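Local coordinates for protein CalS13 (Micromonospora echinospora, PDB 4ZAS) that probably transfers an amino group to a dTDP-linked keto sugar with the help of pyridoxal 5'-phosphate, as a sugar aminotransferase of the DegT/DnrJ/EryC1 family, at residues Phe301-Leu306 against Thr315-Asp320; Arg172-Val177 against Asp185-Val190; Glu62-Val67 against Leu245-Gly250; Ser42-Ala47 against Asn284-Asp289. All coordinates share one frame; numbering follows the deposited sequence.

Contact 1. Residues Phe301-Leu306 against Thr315-Asp320; sequences FYDKEL and TERADD
Asp303, on the last turns of helix 275-305, and Arg317, in the loop between strands 312-313 and 321-322, form a bidentate, side-on salt bridge near the surface of this aminotransferase fold. The side chains come from opposite directions, Arg317 presenting its NE/NH2 edge, with the carboxylate and guanidinium planes 58° apart. NE of Arg317 gives a straight bond (165°) to OD2 of Asp303 at 3.2 Å, with that oxygen close to the guanidinium plane. NH2 of Arg317 reaches OD1 of Asp303 at 2.9 Å on its syn lone pair, a more bent bond, with OD1 tilted out of the guanidinium plane. A sharp turn at chi2 of Arg317 (-86°) swings the guanidinium back beside its own loop. OD1 of Asp303 also bonds to the hydroxyl of Tyr328, which helps fix the carboxylate. A leucine at Arg317 would probably leave the carboxylate of Asp303 with Tyr328 but without its charged mate. The third nitrogen, NH1 of Arg317, bonds to the backbone O of Glu316 at 3.2 Å, meeting it from above the carbonyl plane.

Contact 2. Residues Arg172-Val177 against Asp185-Val190; sequences RLRAVV and DRRPLV
Arg187 lays its side chain across Val177, crossing it at about a right angle where the loop from helix 170-180 leads into strand 189-193. CG lies anti to the backbone N (chi1 -164°), and from there the chain is extended to NE; CG of Arg187 lies 4.1 Å from CG1 of Val177. Farther along, NE of Arg187 is 3.7 Å from CG1 of Val177, and NE also makes a salt bridge to Asp178, the next residue of the helix. At the tip, CZ and NH1 of Arg187 rest on the same methyl, with NH1 3.5 Å from CG1 of Val177, so that the methyl covers one guanidinium face, offset toward its rim. NH2 of Arg174 lies over the opposite face, and the two guanidinium planes are 17° apart; the like charges sit 4.4 Å apart between NE of Arg174 and NH1 of Arg187, a closeness that Asp178 probably eases. With an alanine in place of Arg187, the CG1 methyl of Val177 would probably lose its cover and Asp178 its charged partner. Deeper in, the contact is wholly apolar. Val177 meets Pro188 and Val190, while CD2 of Leu173 packs 3.9 Å from CG1 of Val190. This is the inner face of a helix lying on the parallel strands 155-161 and 189-193, a beta-alpha-beta crossover of the central mixed sheet.

Contact 3. Residues Glu62-Val67 against Leu245-Gly250; sequences EYEAAV and LRRWLG
Glu64 and Arg247 come from opposite directions into a salt bridge made through a single nitrogen, OE2 at the guanidinium edge. NH1 of Arg247 donates to OE2 of Glu64 at 2.8 Å, and the bond is nearly straight at 164°. OE2 lies in the guanidinium plane, the two flat groups are almost coplanar (11° apart), and the donor comes in nearly along the C-O axis of the carboxylate. The closest CA atoms, those of Glu64 and Arg247, are 14.0 Å apart, a gap that the two long side chains span. Glu64 is extended beyond CG, whereas Arg247 runs straight to CD and then bends at chi3 (57°), turning NH1 toward the acid.

Around this pair, Ser78 on strand 76-79 serves both partners: its OG bonds to OE2 of Glu64, and its backbone O accepts from NH1 of Arg247. The strand therefore holds both charged ends in place, and Arg247 also touches Val77. Beyond the bridge, Trp248 makes a cation-pi contact with Arg253, a residue known to bind dTDP. Leu249 packs on Phe116 of the second subunit. The bridge thus spans the edge of the central sheet, joining helix 58-71 to the end of helix 237-247 across strand 76-79, while Tyr63 and Val67 of helix 58-71 pack on Phe231 of strand 230-233, and Val67 also on Val76.

Contact 4. Residues Ser42-Ala47 against Asn284-Asp289; sequences STRVSA and NLERVD
Arg44 and Glu286 join two helices of the aminotransferase fold, the short N-terminal helix 41-49 and the long helix 275-305, by a loose surface salt bridge. The side chains reach toward each other from opposite directions, Arg44 extended from CG to NE and Glu286 extended beyond CG, across backbones whose closest CA atoms, those of Arg44 and Asn284, are 10.8 Å apart. Their planes stand 79° to one another, so the carboxylate meets the guanidinium edge almost crosswise and no paired, two-pronged grip forms. Only 70 Å² is buried between the segments, and Glu286 is exposed.

The firmer packing lies to the sides of this bridge. Arg44 also leans on Leu282, and Val45, the next residue of its helix, packs on Ile280 and on Val45 of the second subunit, placing helix 41-49 at the dimer interface. On the long helix, Leu285 is buried against Trp198 and Leu224, and the amide of Asn284 is held by two bonds, OD1 accepting from the backbone N of Ser38 and ND2 donating to the O of Thr225. On the solvent side, the sole hydrogen bond between the segments is weak: NH1 of Arg44 to OE1 of Glu286, 3.4 Å long and bent to 145°.

In the fold
From the N terminus, helix 41-49 opens contact 4, which closes only at helix 275-305, 237 residues on. Nested inside that loop is contact 3, from helix 58-71 to the end of helix 237-247, and inside that again lies the short loop of contact 2, the return from helix to strand in one beta-alpha-beta crossover of the central sheet. Contact 1 follows in series, closing a small loop from the C-terminal end of the long helix that contact 4 also uses. None of the loops cross. Contacts 3 and 4 touch, Leu285 packing on Tyr63, Ala66 and Val67, whereas contacts 2 and 4 lie on opposite sides of the chain's centre, about 38 Å apart between centres.

Contact 1. Residues Phe301-Leu306 against Thr315-Asp320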
loop_
_atom_site.group_PDB
_atom_site.type_symbol
_atom_site.label_atom_id
_atom_site.label_comp_id
_atom_site.label_asym_id
_atom_site.label_seq_id
_atom_site.Cartn_x
_atom_site.Cartn_y
_atom_site.Cartn_z
ATOM N N PHE A 301 34.072 -13.836 7.662
ATOM C CA PHE A 301 34.427 -15.204 7.999
ATOM C C PHE A 301 34.317 -16.116 6.773
ATOM O O PHE A 301 35.249 -16.856 6.454
ATOM C CB PHE A 301 33.537 -15.713 9.136
ATOM C CG PHE A 301 33.841 -17.103 9.556
ATOM C CD1 PHE A 301 34.915 -17.365 10.381
ATOM C CD2 PHE A 301 33.063 -18.154 9.119
ATOM C CE1 PHE A 301 35.204 -18.647 10.774
ATOM C CE2 PHE A 301 33.350 -19.457 9.511
ATOM C CZ PHE A 301 34.416 -19.696 10.341
ATOM N N TYR A 302 33.190 -16.034 6.077
ATOM C CA TYR A 302 32.965 -16.806 4.855
ATOM C C TYR A 302 33.990 -16.446 3.767
ATOM O O TYR A 302 34.572 -17.339 3.149
ATOM C CB TYR A 302 31.542 -16.569 4.311
ATOM C CG TYR A 302 30.404 -17.226 5.090
ATOM C CD1 TYR A 302 30.628 -18.338 5.898
ATOM C CD2 TYR A 302 29.113 -16.714 5.027
ATOM C CE1 TYR A 302 29.594 -18.931 6.610
ATOM C CE2 TYR A 302 28.073 -17.299 5.734
ATOM C CZ TYR A 302 28.321 -18.410 6.523
ATOM O OH TYR A 302 27.289 -18.993 7.233
ATOM N N ASP A 303 34.223 -15.148 3.558
ATOM C CA ASP A 303 35.144 -14.680 2.527
ATOM C C ASP A 303 36.500 -15.369 2.660
ATOM O O ASP A 303 37.109 -15.772 1.670
ATOM C CB ASP A 303 35.331 -13.160 2.609
ATOM C CG ASP A 303 34.109 -12.379 2.157
ATOM O OD1 ASP A 303 33.257 -12.938 1.445
ATOM O OD2 ASP A 303 34.017 -11.181 2.498
ATOM N N LYS A 304 36.947 -15.527 3.903
ATOM C CA LYS A 304 38.207 -16.185 4.211
ATOM C C LYS A 304 38.062 -17.692 4.028
ATOM O O LYS A 304 38.800 -18.305 3.270
ATOM C CB LYS A 304 38.620 -15.851 5.649
ATOM C CG LYS A 304 39.911 -16.485 6.167
ATOM C CD LYS A 304 41.153 -15.637 5.857
ATOM C CE LYS A 304 42.341 -16.068 6.703
ATOM N NZ LYS A 304 42.569 -17.536 6.553
ATOM N N GLU A 305 37.042 -18.263 4.662
ATOM C CA GLU A 305 36.884 -19.712 4.774
ATOM C C GLU A 305 36.344 -20.393 3.514
ATOM O O GLU A 305 36.588 -21.577 3.305
ATOM C CB GLU A 305 35.949 -20.040 5.941
ATOM C CG GLU A 305 36.381 -19.523 7.299
ATOM C CD GLU A 305 37.452 -20.345 7.940
ATOM O OE1 GLU A 305 37.541 -21.553 7.629
ATOM O OE2 GLU A 305 38.203 -19.782 8.767
ATOM N N LEU A 306 35.591 -19.674 2.689
ATOM C CA LEU A 306 35.041 -20.283 1.481
ATOM C C LEU A 306 35.918 -20.056 0.261
ATOM O O LEU A 306 35.575 -20.482 -0.843
ATOM C CB LEU A 306 33.633 -19.758 1.196
ATOM C CG LEU A 306 32.629 -20.205 2.241
ATOM C CD1 LEU A 306 31.231 -19.700 1.938
ATOM C CD2 LEU A 306 32.645 -21.718 2.266
ATOM N N THR A 315 31.537 -13.475 -4.841
ATOM C CA THR A 315 31.228 -12.201 -5.482
ATOM C C THR A 315 32.394 -11.230 -5.303
ATOM O O THR A 315 33.173 -11.361 -4.358
ATOM C CB THR A 315 29.929 -11.592 -4.887
ATOM O OG1 THR A 315 28.789 -12.263 -5.437
ATOM C CG2 THR A 315 29.803 -10.096 -5.189
ATOM N N GLU A 316 32.549 -10.307 -6.251
ATOM C CA GLU A 316 33.529 -9.219 -6.177
ATOM C C GLU A 316 33.492 -8.458 -4.832
ATOM O O GLU A 316 32.431 -8.318 -4.226
ATOM C CB GLU A 316 33.271 -8.254 -7.342
ATOM C CG GLU A 316 34.069 -6.973 -7.326
ATOM C CD GLU A 316 33.518 -5.944 -8.294
ATOM O OE1 GLU A 316 32.943 -4.924 -7.838
ATOM O OE2 GLU A 316 33.708 -6.145 -9.516
ATOM N N ARG A 317 34.646 -7.985 -4.364
ATOM C CA ARG A 317 34.708 -7.166 -3.146
ATOM C C ARG A 317 35.609 -5.958 -3.341
ATOM O O ARG A 317 36.809 -6.095 -3.458
ATOM C CB ARG A 317 35.221 -7.961 -1.934
ATOM C CG ARG A 317 34.441 -9.198 -1.555
ATOM C CD ARG A 317 33.291 -8.882 -0.639
ATOM N NE ARG A 317 32.661 -10.103 -0.149
ATOM C CZ ARG A 317 31.756 -10.802 -0.825
ATOM N NH1 ARG A 317 31.393 -10.429 -2.043
ATOM N NH2 ARG A 317 31.240 -11.901 -0.296
ATOM N N ALA A 318 35.033 -4.770 -3.320
ATOM C CA ALA A 318 35.814 -3.563 -3.478
ATOM C C ALA A 318 36.116 -2.926 -2.126
ATOM O O ALA A 318 35.296 -2.969 -1.211
ATOM C CB ALA A 318 35.071 -2.590 -4.369
ATOM N N ASP A 319 37.273 -2.277 -2.039
ATOM C CA ASP A 319 37.753 -1.659 -0.805
ATOM C C ASP A 319 36.979 -0.400 -0.469
ATOM O O ASP A 319 36.945 0.036 0.685
ATOM C CB ASP A 319 39.224 -1.277 -0.948
ATOM C CG ASP A 319 40.126 -2.473 -1.077
ATOM O OD1 ASP A 319 39.811 -3.529 -0.488
ATOM O OD2 ASP A 319 41.157 -2.354 -1.773
ATOM N N ASP A 320 36.355 0.184 -1.487
ATOM C CA ASP A 320 35.811 1.523 -1.352
ATOM C C ASP A 320 34.332 1.481 -0.996
ATOM O O ASP A 320 33.604 2.445 -1.234
ATOM C CB ASP A 320 36.035 2.308 -2.645
ATOM C CG ASP A 320 35.203 1.774 -3.815
ATOM O OD1 ASP A 320 34.616 0.659 -3.723
ATOM O OD2 ASP A 320 35.158 2.475 -4.848
#

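Contact 2. Residues Arg172-Val177 against Asp185-Val190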
loop_
_atom_site.group_PDB
_atom_site.type_symbol
_atom_site.label_atom_id
_atom_site.label_comp_id
_atom_site.label_asym_id
_atom_site.label_seq_id
_atom_site.Cartn_x
_atom_site.Cartn_y
_atom_site.Cartn_z
ATOM N N ARG A 172 30.438 5.432 -11.158
ATOM C CA ARG A 172 30.411 5.010 -12.539
ATOM C C ARG A 172 29.022 5.223 -13.125
ATOM O O ARG A 172 28.884 5.717 -14.237
ATOM C CB ARG A 172 30.829 3.534 -12.633
ATOM C CG ARG A 172 30.852 2.956 -14.025
ATOM C CD ARG A 172 31.846 3.690 -14.907
ATOM N NE ARG A 172 31.786 3.153 -16.258
ATOM C CZ ARG A 172 32.231 3.778 -17.339
ATOM N NH1 ARG A 172 32.792 4.983 -17.249
ATOM N NH2 ARG A 172 32.105 3.185 -18.517
ATOM N N LEU A 173 27.998 4.856 -12.356
ATOM C CA LEU A 173 26.615 4.998 -12.783
ATOM C C LEU A 173 26.340 6.435 -13.173
ATOM O O LEU A 173 25.743 6.699 -14.219
ATOM C CB LEU A 173 25.657 4.557 -11.677
ATOM C CG LEU A 173 24.171 4.847 -11.915
ATOM C CD1 LEU A 173 23.638 4.012 -13.064
ATOM C CD2 LEU A 173 23.389 4.595 -10.647
ATOM N N ARG A 174 26.830 7.357 -12.347
ATOM C CA ARG A 174 26.644 8.783 -12.580
ATOM C C ARG A 174 27.390 9.217 -13.828
ATOM O O ARG A 174 26.834 9.918 -14.665
ATOM C CB ARG A 174 27.112 9.598 -11.367
ATOM C CG ARG A 174 26.863 11.096 -11.480
ATOM C CD ARG A 174 26.871 11.805 -10.129
ATOM N NE ARG A 174 25.859 12.846 -10.139
ATOM C CZ ARG A 174 24.669 12.772 -9.566
ATOM N NH1 ARG A 174 24.336 11.722 -8.835
ATOM N NH2 ARG A 174 23.829 13.793 -9.679
ATOM N N ALA A 175 28.630 8.770 -13.979
ATOM C CA ALA A 175 29.406 9.132 -15.162
ATOM C C ALA A 175 28.775 8.579 -16.433
ATOM O O ALA A 175 28.729 9.244 -17.460
ATOM C CB ALA A 175 30.826 8.627 -15.037
ATOM N N VAL A 176 28.283 7.354 -16.352
ATOM C CA VAL A 176 27.680 6.705 -17.498
ATOM C C VAL A 176 26.379 7.423 -17.853
ATOM O O VAL A 176 26.126 7.716 -19.020
ATOM C CB VAL A 176 27.497 5.209 -17.233
ATOM C CG1 VAL A 176 26.488 4.610 -18.167
ATOM C CG2 VAL A 176 28.824 4.520 -17.372
ATOM N N VAL A 177 25.551 7.719 -16.856
ATOM C CA VAL A 177 24.317 8.435 -17.145
ATOM C C VAL A 177 24.607 9.813 -17.708
ATOM O O VAL A 177 23.961 10.235 -18.664
ATOM C CB VAL A 177 23.428 8.563 -15.905
ATOM C CG1 VAL A 177 22.302 9.551 -16.165
ATOM C CG2 VAL A 177 22.876 7.196 -15.501
ATOM N N ASP A 185 18.416 17.354 -22.824
ATOM C CA ASP A 185 17.534 18.434 -22.344
ATOM C C ASP A 185 16.706 18.040 -21.093
ATOM O O ASP A 185 16.162 18.909 -20.409
ATOM C CB ASP A 185 16.642 18.982 -23.495
ATOM C CG ASP A 185 15.265 18.327 -23.590
ATOM O OD1 ASP A 185 14.422 18.539 -22.694
ATOM O OD2 ASP A 185 15.006 17.651 -24.611
ATOM N N ARG A 186 16.613 16.752 -20.783
ATOM C CA ARG A 186 16.334 16.372 -19.402
ATOM C C ARG A 186 16.947 15.011 -19.073
ATOM O O ARG A 186 16.779 14.023 -19.798
ATOM C CB ARG A 186 14.832 16.384 -19.080
ATOM C CG ARG A 186 13.978 15.313 -19.702
ATOM C CD ARG A 186 12.539 15.467 -19.216
ATOM N NE ARG A 186 12.450 15.485 -17.753
ATOM C CZ ARG A 186 11.600 16.241 -17.056
ATOM N NH1 ARG A 186 10.769 17.071 -17.683
ATOM N NH2 ARG A 186 11.596 16.184 -15.727
ATOM N N ARG A 187 17.702 15.000 -17.982
ATOM C CA ARG A 187 18.345 13.803 -17.467
ATOM C C ARG A 187 17.298 12.814 -16.936
ATOM O O ARG A 187 16.400 13.204 -16.209
ATOM C CB ARG A 187 19.330 14.190 -16.358
ATOM C CG ARG A 187 20.348 13.134 -15.969
ATOM C CD ARG A 187 21.285 13.734 -14.948
ATOM N NE ARG A 187 22.323 12.820 -14.476
ATOM C CZ ARG A 187 22.149 11.916 -13.518
ATOM N NH1 ARG A 187 23.163 11.141 -13.152
ATOM N NH2 ARG A 187 20.966 11.784 -12.926
ATOM N N PRO A 188 17.399 11.535 -17.319
ATOM C CA PRO A 188 16.452 10.577 -16.760
ATOM C C PRO A 188 16.586 10.481 -15.263
ATOM O O PRO A 188 17.636 10.828 -14.709
ATOM C CB PRO A 188 16.855 9.255 -17.411
ATOM C CG PRO A 188 18.279 9.442 -17.768
ATOM C CD PRO A 188 18.383 10.882 -18.192
ATOM N N LEU A 189 15.510 10.038 -14.623
ATOM C CA LEU A 189 15.481 9.858 -13.178
ATOM C C LEU A 189 16.333 8.657 -12.774
ATOM O O LEU A 189 16.178 7.571 -13.330
ATOM C CB LEU A 189 14.048 9.632 -12.698
ATOM C CG LEU A 189 13.879 9.509 -11.189
ATOM C CD1 LEU A 189 14.161 10.845 -10.538
ATOM C CD2 LEU A 189 12.499 8.996 -10.812
ATOM N N VAL A 190 17.233 8.843 -11.814
ATOM C CA VAL A 190 18.026 7.723 -11.307
ATOM C C VAL A 190 17.509 7.268 -9.941
ATOM O O VAL A 190 17.595 8.018 -8.959
ATOM C CB VAL A 190 19.508 8.106 -11.250
ATOM C CG1 VAL A 190 20.325 6.957 -10.742
ATOM C CG2 VAL A 190 19.982 8.545 -12.627
#

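Contact 3. Residues Glu62-Val67 against Leu245-Gly250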
loop_
_atom_site.group_PDB
_atom_site.type_symbol
_atom_site.label_atom_id
_atom_site.label_comp_id
_atom_site.label_asym_id
_atom_site.label_seq_id
_atom_site.Cartn_x
_atom_site.Cartn_y
_atom_site.Cartn_z
ATOM N N GLU A 62 9.000 11.291 14.024
ATOM C CA GLU A 62 10.164 11.086 14.894
ATOM C C GLU A 62 11.076 10.016 14.297
ATOM O O GLU A 62 12.298 10.120 14.365
ATOM C CB GLU A 62 9.755 10.672 16.312
ATOM C CG GLU A 62 10.960 10.441 17.210
ATOM C CD GLU A 62 10.628 9.894 18.595
ATOM O OE1 GLU A 62 9.441 9.786 18.957
ATOM O OE2 GLU A 62 11.585 9.567 19.331
ATOM N N TYR A 63 10.466 8.972 13.752
ATOM C CA TYR A 63 11.187 7.920 13.058
ATOM C C TYR A 63 11.898 8.436 11.792
ATOM O O TYR A 63 13.094 8.212 11.608
ATOM C CB TYR A 63 10.211 6.786 12.739
ATOM C CG TYR A 63 10.680 5.765 11.728
ATOM C CD1 TYR A 63 11.729 4.885 12.013
ATOM C CD2 TYR A 63 10.013 5.619 10.514
ATOM C CE1 TYR A 63 12.124 3.924 11.102
ATOM C CE2 TYR A 63 10.413 4.659 9.590
ATOM C CZ TYR A 63 11.465 3.812 9.896
ATOM O OH TYR A 63 11.859 2.867 8.968
ATOM N N GLU A 64 11.172 9.150 10.939
ATOM C CA GLU A 64 11.755 9.709 9.712
ATOM C C GLU A 64 12.977 10.583 10.012
ATOM O O GLU A 64 13.954 10.577 9.265
ATOM C CB GLU A 64 10.714 10.521 8.933
ATOM C CG GLU A 64 9.593 9.704 8.292
ATOM C CD GLU A 64 8.524 10.596 7.662
ATOM O OE1 GLU A 64 8.490 11.797 8.010
ATOM O OE2 GLU A 64 7.716 10.104 6.833
ATOM N N ALA A 65 12.909 11.355 11.088
ATOM C CA ALA A 65 14.042 12.183 11.484
ATOM C C ALA A 65 15.242 11.336 11.899
ATOM O O ALA A 65 16.373 11.624 11.511
ATOM C CB ALA A 65 13.647 13.123 12.617
ATOM N N ALA A 66 14.983 10.280 12.667
ATOM C CA ALA A 66 16.042 9.404 13.177
ATOM C C ALA A 66 16.740 8.689 12.041
ATOM O O ALA A 66 17.967 8.572 12.035
ATOM C CB ALA A 66 15.487 8.407 14.152
ATOM N N VAL A 67 15.955 8.192 11.090
ATOM C CA VAL A 67 16.527 7.583 9.901
ATOM C C VAL A 67 17.388 8.615 9.168
ATOM O O VAL A 67 18.523 8.330 8.762
ATOM C CB VAL A 67 15.441 7.020 8.975
ATOM C CG1 VAL A 67 16.056 6.652 7.659
ATOM C CG2 VAL A 67 14.795 5.788 9.592
ATOM N N LEU A 245 3.822 14.954 -0.918
ATOM C CA LEU A 245 2.519 15.283 -1.454
ATOM C C LEU A 245 1.813 14.070 -2.027
ATOM O O LEU A 245 0.658 13.803 -1.676
ATOM C CB LEU A 245 2.646 16.338 -2.559
ATOM C CG LEU A 245 2.134 17.751 -2.325
ATOM C CD1 LEU A 245 2.295 18.554 -3.589
ATOM C CD2 LEU A 245 0.666 17.690 -1.926
ATOM N N ARG A 246 2.481 13.365 -2.939
ATOM C CA ARG A 246 1.846 12.237 -3.610
ATOM C C ARG A 246 1.678 11.060 -2.665
ATOM O O ARG A 246 1.006 10.080 -2.996
ATOM C CB ARG A 246 2.634 11.808 -4.836
ATOM C CG ARG A 246 2.704 12.861 -5.878
ATOM C CD ARG A 246 3.367 12.351 -7.129
ATOM N NE ARG A 246 3.423 13.401 -8.143
ATOM C CZ ARG A 246 3.912 13.231 -9.363
ATOM N NH1 ARG A 246 4.406 12.050 -9.712
ATOM N NH2 ARG A 246 3.907 14.233 -10.230
ATOM N N ARG A 247 2.322 11.138 -1.507
ATOM C CA ARG A 247 2.207 10.078 -0.531
ATOM C C ARG A 247 0.803 10.002 0.052
ATOM O O ARG A 247 0.336 8.922 0.416
ATOM C CB ARG A 247 3.224 10.268 0.586
ATOM C CG ARG A 247 3.147 9.184 1.616
ATOM C CD ARG A 247 4.164 9.357 2.691
ATOM N NE ARG A 247 4.090 10.631 3.389
ATOM C CZ ARG A 247 4.899 10.920 4.405
ATOM N NH1 ARG A 247 5.795 10.012 4.790
ATOM N NH2 ARG A 247 4.817 12.089 5.039
ATOM N N TRP A 248 0.138 11.156 0.134
ATOM C CA TRP A 248 -1.204 11.253 0.696
ATOM C C TRP A 248 -2.149 11.967 -0.285
ATOM O O TRP A 248 -2.609 13.085 -0.048
ATOM C CB TRP A 248 -1.142 11.959 2.070
ATOM C CG TRP A 248 -2.488 12.189 2.708
ATOM C CD1 TRP A 248 -3.144 13.390 2.853
ATOM C CD2 TRP A 248 -3.372 11.192 3.216
ATOM N NE1 TRP A 248 -4.371 13.196 3.449
ATOM C CE2 TRP A 248 -4.536 11.855 3.677
ATOM C CE3 TRP A 248 -3.294 9.803 3.330
ATOM C CZ2 TRP A 248 -5.606 11.173 4.247
ATOM C CZ3 TRP A 248 -4.354 9.126 3.908
ATOM C CH2 TRP A 248 -5.496 9.811 4.359
ATOM N N LEU A 249 -2.425 11.294 -1.399
ATOM C CA LEU A 249 -3.459 11.702 -2.361
ATOM C C LEU A 249 -3.327 13.086 -2.994
ATOM O O LEU A 249 -4.266 13.543 -3.652
ATOM C CB LEU A 249 -4.841 11.604 -1.715
ATOM C CG LEU A 249 -5.134 10.187 -1.225
ATOM C CD1 LEU A 249 -5.985 10.222 0.003
ATOM C CD2 LEU A 249 -5.802 9.363 -2.319
ATOM N N GLY A 250 -2.176 13.735 -2.847
ATOM C CA GLY A 250 -2.000 15.053 -3.436
ATOM C C GLY A 250 -2.729 16.136 -2.651
ATOM O O GLY A 250 -3.028 17.217 -3.163
#

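Contact 4. Residues Ser42-Ala47 against Asn284-Asp289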
loop_
_atom_site.group_PDB
_atom_site.type_symbol
_atom_site.label_atom_id
_atom_site.label_comp_id
_atom_site.label_asym_id
_atom_site.label_seq_id
_atom_site.Cartn_x
_atom_site.Cartn_y
_atom_site.Cartn_z
ATOM N N SER A 42 7.031 -3.664 22.541
ATOM C CA SER A 42 5.685 -3.722 23.091
ATOM C C SER A 42 5.294 -2.443 23.819
ATOM O O SER A 42 4.178 -1.947 23.656
ATOM C CB SER A 42 5.567 -4.914 24.047
ATOM O OG SER A 42 4.344 -4.895 24.768
ATOM N N THR A 43 6.230 -1.888 24.579
ATOM C CA THR A 43 5.993 -0.667 25.339
ATOM C C THR A 43 5.714 0.533 24.433
ATOM O O THR A 43 4.783 1.306 24.659
ATOM C CB THR A 43 7.182 -0.367 26.237
ATOM O OG1 THR A 43 7.347 -1.452 27.163
ATOM C CG2 THR A 43 6.954 0.912 26.997
ATOM N N ARG A 44 6.555 0.700 23.425
ATOM C CA ARG A 44 6.420 1.805 22.499
ATOM C C ARG A 44 5.086 1.715 21.736
ATOM O O ARG A 44 4.344 2.695 21.626
ATOM C CB ARG A 44 7.611 1.796 21.541
ATOM C CG ARG A 44 8.718 2.768 21.910
ATOM C CD ARG A 44 9.668 2.914 20.732
ATOM N NE ARG A 44 10.627 4.005 20.895
ATOM C CZ ARG A 44 11.871 3.860 21.342
ATOM N NH1 ARG A 44 12.332 2.659 21.680
ATOM N NH2 ARG A 44 12.660 4.919 21.442
ATOM N N VAL A 45 4.785 0.515 21.245
ATOM C CA VAL A 45 3.596 0.242 20.441
ATOM C C VAL A 45 2.362 0.467 21.269
ATOM O O VAL A 45 1.371 1.004 20.804
ATOM C CB VAL A 45 3.619 -1.195 19.885
ATOM C CG1 VAL A 45 2.250 -1.599 19.330
ATOM C CG2 VAL A 45 4.677 -1.319 18.832
ATOM N N SER A 46 2.436 0.036 22.514
ATOM C CA SER A 46 1.343 0.198 23.448
ATOM C C SER A 46 0.983 1.661 23.610
ATOM O O SER A 46 -0.188 1.992 23.703
ATOM C CB SER A 46 1.719 -0.411 24.799
ATOM O OG SER A 46 0.650 -0.323 25.708
ATOM N N ALA A 47 1.982 2.538 23.595
ATOM C CA ALA A 47 1.753 3.983 23.730
ATOM C C ALA A 47 0.968 4.560 22.547
ATOM O O ALA A 47 0.070 5.385 22.717
ATOM C CB ALA A 47 3.072 4.713 23.883
ATOM N N ASN A 284 13.636 -0.579 16.901
ATOM C CA ASN A 284 14.601 -1.439 16.264
ATOM C C ASN A 284 15.814 -0.668 15.801
ATOM O O ASN A 284 16.876 -1.261 15.606
ATOM C CB ASN A 284 13.952 -2.194 15.114
ATOM C CG ASN A 284 13.052 -3.299 15.608
ATOM O OD1 ASN A 284 13.259 -3.831 16.699
ATOM N ND2 ASN A 284 12.046 -3.645 14.823
ATOM N N LEU A 285 15.681 0.650 15.664
ATOM C CA LEU A 285 16.849 1.456 15.327
ATOM C C LEU A 285 17.912 1.354 16.418
ATOM O O LEU A 285 19.114 1.443 16.143
ATOM C CB LEU A 285 16.478 2.912 15.102
ATOM C CG LEU A 285 15.977 3.193 13.692
ATOM C CD1 LEU A 285 15.494 4.637 13.608
ATOM C CD2 LEU A 285 17.012 2.905 12.646
ATOM N N GLU A 286 17.464 1.147 17.653
ATOM C CA GLU A 286 18.372 1.048 18.789
ATOM C C GLU A 286 19.209 -0.227 18.768
ATOM O O GLU A 286 20.202 -0.314 19.474
ATOM C CB GLU A 286 17.588 1.084 20.098
ATOM C CG GLU A 286 16.901 2.392 20.402
ATOM C CD GLU A 286 16.026 2.286 21.642
ATOM O OE1 GLU A 286 15.425 1.207 21.852
ATOM O OE2 GLU A 286 15.941 3.271 22.408
ATOM N N ARG A 287 18.790 -1.232 18.003
ATOM C CA ARG A 287 19.489 -2.504 18.051
ATOM C C ARG A 287 20.141 -2.890 16.725
ATOM O O ARG A 287 20.909 -3.848 16.654
ATOM C CB ARG A 287 18.522 -3.595 18.515
ATOM C CG ARG A 287 18.068 -3.326 19.935
ATOM C CD ARG A 287 17.679 -4.553 20.710
ATOM N NE ARG A 287 17.447 -4.210 22.116
ATOM C CZ ARG A 287 18.386 -4.167 23.059
ATOM N NH1 ARG A 287 19.652 -4.434 22.764
ATOM N NH2 ARG A 287 18.055 -3.845 24.304
ATOM N N VAL A 288 19.847 -2.147 15.669
ATOM C CA VAL A 288 20.185 -2.636 14.344
ATOM C C VAL A 288 21.692 -2.588 14.103
ATOM O O VAL A 288 22.205 -3.412 13.361
ATOM C CB VAL A 288 19.391 -1.879 13.238
ATOM C CG1 VAL A 288 19.784 -0.411 13.135
ATOM C CG2 VAL A 288 19.522 -2.590 11.902
ATOM N N ASP A 289 22.409 -1.653 14.732
ATOM C CA ASP A 289 23.843 -1.539 14.494
ATOM C C ASP A 289 24.571 -2.814 14.897
ATOM O O ASP A 289 25.425 -3.308 14.159
ATOM C CB ASP A 289 24.422 -0.354 15.251
ATOM C CG ASP A 289 24.006 0.973 14.649
ATOM O OD1 ASP A 289 23.166 0.950 13.723
ATOM O OD2 ASP A 289 24.508 2.030 15.099
#